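Local coordinates for ECL CdiI (Enterobacter cloacae subsp. cloacae, PDB 4NTQ), which acts as the immunity protein of a contact-dependent growth inhibition system, binding the CdiA toxin domain, a ribosomal RNase, delivered by neighbouring bacteria, at residues S115-D120 with M124-W129; W80-Y83 with K88-V91. All coordinates share one frame; numbering follows the deposited sequence.

Contact 1: residues S115-D120 with M124-W129; sequences SRTTHD and MKISEW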
ATOM      1  N   SER B 115       5.384  10.023 -12.335  1.00 49.72           N
ATOM      2  CA  SER B 115       6.692   9.472 -12.632  1.00 50.53           C
ATOM      3  C   SER B 115       7.487   9.322 -11.352  1.00 46.96           C
ATOM      4  O   SER B 115       7.099   9.845 -10.309  1.00 48.53           O
ATOM      5  CB  SER B 115       7.429  10.324 -13.672  1.00 48.69           C
ATOM      6  OG  SER B 115       8.325  11.226 -13.057  1.00 51.96           O
ATOM      7  N   ARG B 116       8.591   8.596 -11.443  1.00 45.97           N
ATOM      8  CA  ARG B 116       9.322   8.136 -10.271  1.00 45.74           C
ATOM      9  C   ARG B 116      10.186   9.217  -9.653  1.00 44.99           C
ATOM     10  O   ARG B 116      10.874   9.938 -10.364  1.00 42.87           O
ATOM     11  CB  ARG B 116      10.214   6.954 -10.664  1.00 43.36           C
ATOM     12  CG  ARG B 116      11.249   6.553  -9.622  1.00 40.71           C
ATOM     13  CD  ARG B 116      11.979   5.286 -10.078  1.00 43.35           C
ATOM     14  NE  ARG B 116      13.085   4.928  -9.193  1.00 35.13           N
ATOM     15  CZ  ARG B 116      14.369   5.032  -9.519  1.00 43.08           C
ATOM     16  NH1 ARG B 116      14.725   5.485 -10.718  1.00 34.77           N
ATOM     17  NH2 ARG B 116      15.300   4.689  -8.639  1.00 34.19           N
ATOM     18  N   THR B 117      10.165   9.303  -8.323  1.00 47.97           N
ATOM     19  CA  THR B 117      11.131  10.103  -7.578  1.00 36.44           C
ATOM     20  C   THR B 117      11.807   9.293  -6.470  1.00 45.42           C
ATOM     21  O   THR B 117      11.255   8.307  -5.953  1.00 41.78           O
ATOM     22  CB  THR B 117      10.488  11.352  -6.937  1.00 47.59           C
ATOM     23  OG1 THR B 117       9.540  10.951  -5.934  1.00 39.74           O
ATOM     24  CG2 THR B 117       9.804  12.222  -8.001  1.00 39.48           C
ATOM     25  N   THR B 118      13.000   9.730  -6.091  1.00 38.96           N
ATOM     26  CA  THR B 118      13.747   9.069  -5.033  1.00 41.57           C
ATOM     27  C   THR B 118      13.811   9.837  -3.696  1.00 41.06           C
ATOM     28  O   THR B 118      14.117   9.245  -2.662  1.00 51.24           O
ATOM     29  CB  THR B 118      15.163   8.732  -5.505  1.00 37.92           C
ATOM     30  OG1 THR B 118      15.820   9.937  -5.910  1.00 50.16           O
ATOM     31  CG2 THR B 118      15.101   7.752  -6.675  1.00 36.81           C
ATOM     32  N   HIS B 119      13.535  11.137  -3.714  1.00 39.37           N
ATOM     33  CA  HIS B 119      13.487  11.938  -2.485  1.00 46.48           C
ATOM     34  C   HIS B 119      12.370  12.966  -2.633  1.00 45.09           C
ATOM     35  O   HIS B 119      12.105  13.415  -3.742  1.00 49.75           O
ATOM     36  CB  HIS B 119      14.828  12.652  -2.215  1.00 46.87           C
ATOM     37  CG  HIS B 119      16.033  11.767  -2.351  1.00 55.42           C
ATOM     38  ND1 HIS B 119      16.660  11.542  -3.560  1.00 58.52           N
ATOM     39  CD2 HIS B 119      16.723  11.050  -1.431  1.00 53.85           C
ATOM     40  CE1 HIS B 119      17.685  10.724  -3.378  1.00 50.99           C
ATOM     41  NE2 HIS B 119      17.747  10.414  -2.096  1.00 49.38           N
ATOM     42  N   ASP B 120      11.702  13.337  -1.540  1.00 44.67           N
ATOM     43  CA  ASP B 120      10.639  14.334  -1.641  1.00 42.96           C
ATOM     44  C   ASP B 120      11.181  15.749  -1.525  1.00 45.63           C
ATOM     45  O   ASP B 120      12.393  15.959  -1.466  1.00 46.47           O
ATOM     46  CB  ASP B 120       9.472  14.089  -0.666  1.00 42.57           C
ATOM     47  CG  ASP B 120       9.886  14.093   0.812  1.00 46.35           C
ATOM     48  OD1 ASP B 120       9.170  13.445   1.606  1.00 47.93           O
ATOM     49  OD2 ASP B 120      10.888  14.724   1.202  1.00 47.91           O
HETATM   50  N   MSE B 124      13.526  13.840   2.126  1.00 44.67           N
HETATM   51  CA  MSE B 124      13.391  12.527   2.747  1.00 44.29           C
HETATM   52  C   MSE B 124      13.472  11.423   1.697  1.00 44.76           C
HETATM   53  O   MSE B 124      12.871  11.532   0.625  1.00 41.08           O
HETATM   54  CB  MSE B 124      12.072  12.432   3.510  1.00 48.68           C
HETATM   55  CG  MSE B 124      12.019  13.300   4.750  1.00 44.89           C
HETATM   56 SE   MSE B 124      13.230  12.596   6.106  1.00 53.97          SE
HETATM   57  CE  MSE B 124      12.261  10.937   6.504  1.00 44.00           C
ATOM     58  N   LYS B 125      14.230  10.371   1.989  1.00 40.91           N
ATOM     59  CA  LYS B 125      14.328   9.263   1.058  1.00 39.34           C
ATOM     60  C   LYS B 125      12.967   8.597   0.889  1.00 50.59           C
ATOM     61  O   LYS B 125      12.288   8.291   1.865  1.00 37.42           O
ATOM     62  CB  LYS B 125      15.369   8.245   1.507  1.00 47.32           C
ATOM     63  CG  LYS B 125      15.371   6.985   0.656  1.00 46.50           C
ATOM     64  CD  LYS B 125      16.288   5.928   1.231  1.00 47.41           C
ATOM     65  CE  LYS B 125      16.133   4.608   0.494  1.00 46.35           C
ATOM     66  NZ  LYS B 125      17.228   3.675   0.856  1.00 58.77           N
ATOM     67  N   ILE B 126      12.556   8.416  -0.358  1.00 36.32           N
ATOM     68  CA  ILE B 126      11.362   7.643  -0.646  1.00 40.36           C
ATOM     69  C   ILE B 126      11.746   6.176  -0.513  1.00 40.05           C
ATOM     70  O   ILE B 126      12.768   5.751  -1.047  1.00 41.58           O
ATOM     71  CB  ILE B 126      10.861   7.902  -2.069  1.00 40.37           C
ATOM     72  CG1 ILE B 126      10.657   9.407  -2.293  1.00 44.18           C
ATOM     73  CG2 ILE B 126       9.582   7.108  -2.349  1.00 32.42           C
ATOM     74  CD1 ILE B 126       9.520   9.949  -1.524  1.00 36.11           C
ATOM     75  N   SER B 127      10.952   5.409   0.221  1.00 37.94           N
ATOM     76  CA  SER B 127      11.246   3.994   0.362  1.00 32.47           C
ATOM     77  C   SER B 127      11.196   3.323  -1.011  1.00 37.21           C
ATOM     78  O   SER B 127      10.316   3.606  -1.814  1.00 39.82           O
ATOM     79  CB  SER B 127      10.268   3.333   1.332  1.00 33.52           C
ATOM     80  OG  SER B 127      10.441   3.789   2.668  1.00 37.67           O
ATOM     81  N   GLU B 128      12.151   2.445  -1.282  1.00 33.56           N
ATOM     82  CA  GLU B 128      12.249   1.809  -2.593  1.00 34.34           C
ATOM     83  C   GLU B 128      12.960   0.451  -2.531  1.00 32.40           C
ATOM     84  O   GLU B 128      13.939   0.274  -1.809  1.00 37.32           O
ATOM     85  CB  GLU B 128      12.978   2.737  -3.577  1.00 30.68           C
ATOM     86  CG  GLU B 128      12.891   2.295  -5.028  1.00 29.74           C
ATOM     87  CD  GLU B 128      13.508   3.307  -5.991  1.00 31.95           C
ATOM     88  OE1 GLU B 128      14.751   3.376  -6.069  1.00 42.61           O
ATOM     89  OE2 GLU B 128      12.747   4.024  -6.672  1.00 33.14           O
ATOM     90  N   TRP B 129      12.468  -0.505  -3.301  1.00 32.04           N
ATOM     91  CA  TRP B 129      13.113  -1.808  -3.387  1.00 30.68           C
ATOM     92  C   TRP B 129      13.299  -2.129  -4.870  1.00 36.85           C
ATOM     93  O   TRP B 129      12.743  -1.444  -5.731  1.00 36.53           O
ATOM     94  CB  TRP B 129      12.236  -2.876  -2.715  1.00 27.98           C
ATOM     95  CG  TRP B 129      12.006  -2.670  -1.223  1.00 39.77           C
ATOM     96  CD1 TRP B 129      12.624  -3.338  -0.201  1.00 37.07           C
ATOM     97  CD2 TRP B 129      11.090  -1.753  -0.600  1.00 26.82           C
ATOM     98  NE1 TRP B 129      12.158  -2.890   1.014  1.00 39.65           N
ATOM     99  CE2 TRP B 129      11.212  -1.924   0.798  1.00 35.95           C
ATOM    100  CE3 TRP B 129      10.182  -0.813  -1.085  1.00 27.78           C
ATOM    101  CZ2 TRP B 129      10.459  -1.182   1.715  1.00 35.10           C
ATOM    102  CZ3 TRP B 129       9.438  -0.067  -0.172  1.00 36.58           C
ATOM    103  CH2 TRP B 129       9.577  -0.263   1.215  1.00 34.84           C
TER
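Arg116 and Glu128 form a two-pronged salt bridge at one end of a hairpin-like turn, in the long loop between strands 88-97 and 129-132. The guanidinium grips the carboxylate side-on: NE gives a nearly straight bond to Glu128 OE2 at 2.7 Å, and NH2 one to Glu128 OE1 at 2.9 Å. Both carboxylate oxygens are met on their syn sides, with the two planar groups 26° apart. Glu128 reaches across because its CG stands anti to the backbone N (chi1 -168°) and the chain beyond stays extended; the Arg116 chain, extended too, crosses it at about a right angle.

Beside the salt bridge, toward the closed end, lies Ile126, the one buried residue among those that touch. Its CG1 rests 3.5 Å from the carbonyl carbon of Thr118, and CD1 reaches on toward the backbone N of Asp120. The backbones run roughly antiparallel but share a single bridge, His119 with Lys125: Ile126 N bonds to Thr118 O at 2.9 Å, and Asp120 N to Met124 O at 3.1 Å.

In the second shell, Gln92 NE2 of strand 88-97 bonds both Glu128 OE2 and Thr117 O, while Arg116 NH1 has a further carboxylate partner in Glu85. The toxin also binds this turn: Asn217 ND2 of the CdiA chain donates to Asp120 OD1, Lys221 of that chain bonds Thr117 OG1, and Asp235 of that chain accepts the backbone N of Glu128 on OD2 and the hydroxyl of Ser127 on its backbone O. At the closed end, Asp120 OD2 is shared by the backbone nitrogens of Asp122 and selenomethionine Met124, the latter 2.9 Å away and approaching from above the carboxylate plane.

Contact 2: residues W80-Y83 with K88-V91; sequences WVLY and KVYV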
ATOM      1  N   TRP B  80       1.370  -0.847  -4.279  1.00 30.00           N
ATOM      2  CA  TRP B  80       2.783  -1.048  -4.528  1.00 27.84           C
ATOM      3  C   TRP B  80       2.982  -0.733  -5.998  1.00 30.12           C
ATOM      4  O   TRP B  80       2.247  -1.243  -6.849  1.00 27.10           O
ATOM      5  CB  TRP B  80       3.215  -2.463  -4.138  1.00 25.38           C
ATOM      6  CG  TRP B  80       3.204  -2.610  -2.615  1.00 29.95           C
ATOM      7  CD1 TRP B  80       2.106  -2.752  -1.819  1.00 22.35           C
ATOM      8  CD2 TRP B  80       4.335  -2.545  -1.727  1.00 29.75           C
ATOM      9  NE1 TRP B  80       2.482  -2.803  -0.496  1.00 26.25           N
ATOM     10  CE2 TRP B  80       3.841  -2.685  -0.412  1.00 25.93           C
ATOM     11  CE3 TRP B  80       5.719  -2.393  -1.917  1.00 29.94           C
ATOM     12  CZ2 TRP B  80       4.676  -2.678   0.706  1.00 28.27           C
ATOM     13  CZ3 TRP B  80       6.546  -2.390  -0.809  1.00 26.05           C
ATOM     14  CH2 TRP B  80       6.021  -2.524   0.489  1.00 30.42           C
ATOM     15  N   VAL B  81       3.946   0.141  -6.279  1.00 26.79           N
ATOM     16  CA  VAL B  81       4.112   0.733  -7.596  1.00 26.14           C
ATOM     17  C   VAL B  81       5.417   0.299  -8.237  1.00 27.65           C
ATOM     18  O   VAL B  81       6.486   0.447  -7.637  1.00 33.54           O
ATOM     19  CB  VAL B  81       4.097   2.267  -7.486  1.00 36.64           C
ATOM     20  CG1 VAL B  81       4.456   2.899  -8.810  1.00 37.74           C
ATOM     21  CG2 VAL B  81       2.732   2.744  -7.001  1.00 31.58           C
ATOM     22  N   LEU B  82       5.328  -0.238  -9.452  1.00 29.40           N
ATOM     23  CA  LEU B  82       6.497  -0.772 -10.151  1.00 21.93           C
ATOM     24  C   LEU B  82       6.911   0.207 -11.238  1.00 36.73           C
ATOM     25  O   LEU B  82       6.084   0.633 -12.041  1.00 33.19           O
ATOM     26  CB  LEU B  82       6.180  -2.133 -10.776  1.00 29.65           C
ATOM     27  CG  LEU B  82       6.173  -3.373  -9.873  1.00 26.81           C
ATOM     28  CD1 LEU B  82       5.274  -3.228  -8.656  1.00 21.61           C
ATOM     29  CD2 LEU B  82       5.765  -4.582 -10.672  1.00 28.26           C
ATOM     30  N   TYR B  83       8.185   0.586 -11.253  1.00 24.89           N
ATOM     31  CA  TYR B  83       8.674   1.475 -12.286  1.00 28.08           C
ATOM     32  C   TYR B  83       9.677   0.706 -13.115  1.00 28.40           C
ATOM     33  O   TYR B  83      10.602   0.127 -12.572  1.00 48.82           O
ATOM     34  CB  TYR B  83       9.347   2.703 -11.673  1.00 27.92           C
ATOM     35  CG  TYR B  83       8.425   3.716 -11.026  1.00 27.49           C
ATOM     36  CD1 TYR B  83       7.711   4.629 -11.803  1.00 28.81           C
ATOM     37  CD2 TYR B  83       8.310   3.801  -9.634  1.00 34.00           C
ATOM     38  CE1 TYR B  83       6.887   5.577 -11.219  1.00 37.66           C
ATOM     39  CE2 TYR B  83       7.473   4.764  -9.024  1.00 26.31           C
ATOM     40  CZ  TYR B  83       6.766   5.638  -9.832  1.00 42.89           C
ATOM     41  OH  TYR B  83       5.947   6.579  -9.269  1.00 48.94           O
ATOM     42  N   LYS B  88      15.570  -3.654 -14.997  1.00 46.42           N
ATOM     43  CA  LYS B  88      15.452  -3.433 -13.565  1.00 37.46           C
ATOM     44  C   LYS B  88      14.102  -2.814 -13.266  1.00 36.77           C
ATOM     45  O   LYS B  88      13.604  -2.007 -14.041  1.00 42.29           O
ATOM     46  CB  LYS B  88      16.581  -2.527 -13.060  1.00 46.11           C
ATOM     47  CG  LYS B  88      16.599  -2.356 -11.541  1.00 58.36           C
ATOM     48  CD  LYS B  88      17.925  -1.787 -11.018  1.00 69.76           C
ATOM     49  CE  LYS B  88      19.067  -2.785 -11.167  1.00 81.82           C
ATOM     50  NZ  LYS B  88      20.307  -2.307 -10.496  1.00 88.81           N
ATOM     51  N   VAL B  89      13.501  -3.211 -12.148  1.00 35.03           N
ATOM     52  CA  VAL B  89      12.198  -2.700 -11.754  1.00 33.26           C
ATOM     53  C   VAL B  89      12.284  -2.150 -10.347  1.00 37.05           C
ATOM     54  O   VAL B  89      12.623  -2.885  -9.426  1.00 38.77           O
ATOM     55  CB  VAL B  89      11.122  -3.800 -11.768  1.00 26.66           C
ATOM     56  CG1 VAL B  89       9.756  -3.196 -11.475  1.00 28.11           C
ATOM     57  CG2 VAL B  89      11.100  -4.514 -13.118  1.00 30.34           C
ATOM     58  N   TYR B  90      11.999  -0.855 -10.186  1.00 34.67           N
ATOM     59  CA  TYR B  90      11.958  -0.241  -8.858  1.00 31.14           C
ATOM     60  C   TYR B  90      10.548  -0.339  -8.326  1.00 33.80           C
ATOM     61  O   TYR B  90       9.582  -0.264  -9.086  1.00 34.75           O
ATOM     62  CB  TYR B  90      12.434   1.221  -8.879  1.00 30.70           C
ATOM     63  CG  TYR B  90      13.847   1.356  -9.400  1.00 34.58           C
ATOM     64  CD1 TYR B  90      14.945   1.143  -8.566  1.00 30.09           C
ATOM     65  CD2 TYR B  90      14.084   1.652 -10.740  1.00 35.43           C
ATOM     66  CE1 TYR B  90      16.249   1.232  -9.060  1.00 32.73           C
ATOM     67  CE2 TYR B  90      15.379   1.748 -11.242  1.00 37.19           C
ATOM     68  CZ  TYR B  90      16.453   1.533 -10.400  1.00 35.04           C
ATOM     69  OH  TYR B  90      17.725   1.625 -10.904  1.00 49.63           O
ATOM     70  N   VAL B  91      10.441  -0.529  -7.015  1.00 25.33           N
ATOM     71  CA  VAL B  91       9.166  -0.728  -6.375  1.00 21.03           C
ATOM     72  C   VAL B  91       9.060   0.191  -5.176  1.00 28.80           C
ATOM     73  O   VAL B  91       9.963   0.254  -4.327  1.00 22.70           O
ATOM     74  CB  VAL B  91       8.985  -2.190  -5.881  1.00 33.11           C
ATOM     75  CG1 VAL B  91       7.547  -2.414  -5.419  1.00 30.82           C
ATOM     76  CG2 VAL B  91       9.359  -3.191  -6.961  1.00 20.40           C
TER
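This is the antiparallel pairing of two neighbouring strands, 76-85 and 88-97, which form a beta hairpin in the middle of a four-stranded sheet. Tyr83 and Tyr90 make a hydrogen-bonded pair: Tyr83 N reaches Tyr90 O at 2.7 Å, and Tyr90 N returns to Tyr83 O at 2.9 Å. Leu82 and Val91 make the adjoining non-hydrogen-bonded pair, where a CA-H...O contact brings Val91 CA within 3.2 Å of Val81 O.

On the face carrying Leu82 and Val91, apolar branches touch. CD1 of Leu82 lies 4.0 Å from Val91 CG1, the two side chains running alongside each other and pointing the same way. Leu82 CB also meets Val89 CG1 at 3.8 Å, across the diagonal. With chi1 at -171°, Val91 turns this same CG1 away from its own backbone N and to the Trp80 indole, meeting CE3 at the ring edge and in its plane. On the opposite face the tyrosine rings diverge: Tyr83 OH bonds Glu114 O, while the Tyr90 ring has the aliphatic CG of Lys88 over one face, toward the rim, and makes a cation-pi contact with Arg116.

Outward from the hairpin, backbone hydrogen bonds join Trp80 and Leu82 to strand 61-65, and Val89 and Val91 to strand 129-132; strands 16-25 and 28-35 of the other sheet pack against Trp80.

The hairpin of contact 2 and the turn of contact 1 touch directly, their centres about 11 Å apart and all four segments within the CdiI N-terminal domain. The backbones join where segment 124-129 enters the sheet, Val91 N lying 2.8 Å from Trp129 O in a probable hydrogen bond. Further contacts add to this: Glu128 OE1 packs 3.4 Å from Tyr90 CD1, and the backbone N of Arg116 sits 3.5 Å from Tyr83 CE1. Toxin binding divides them unevenly. Contact 1 meets the CdiA chain through many residues, contact 2 through Trp80 alone, which shares Arg222 of that chain with Trp129.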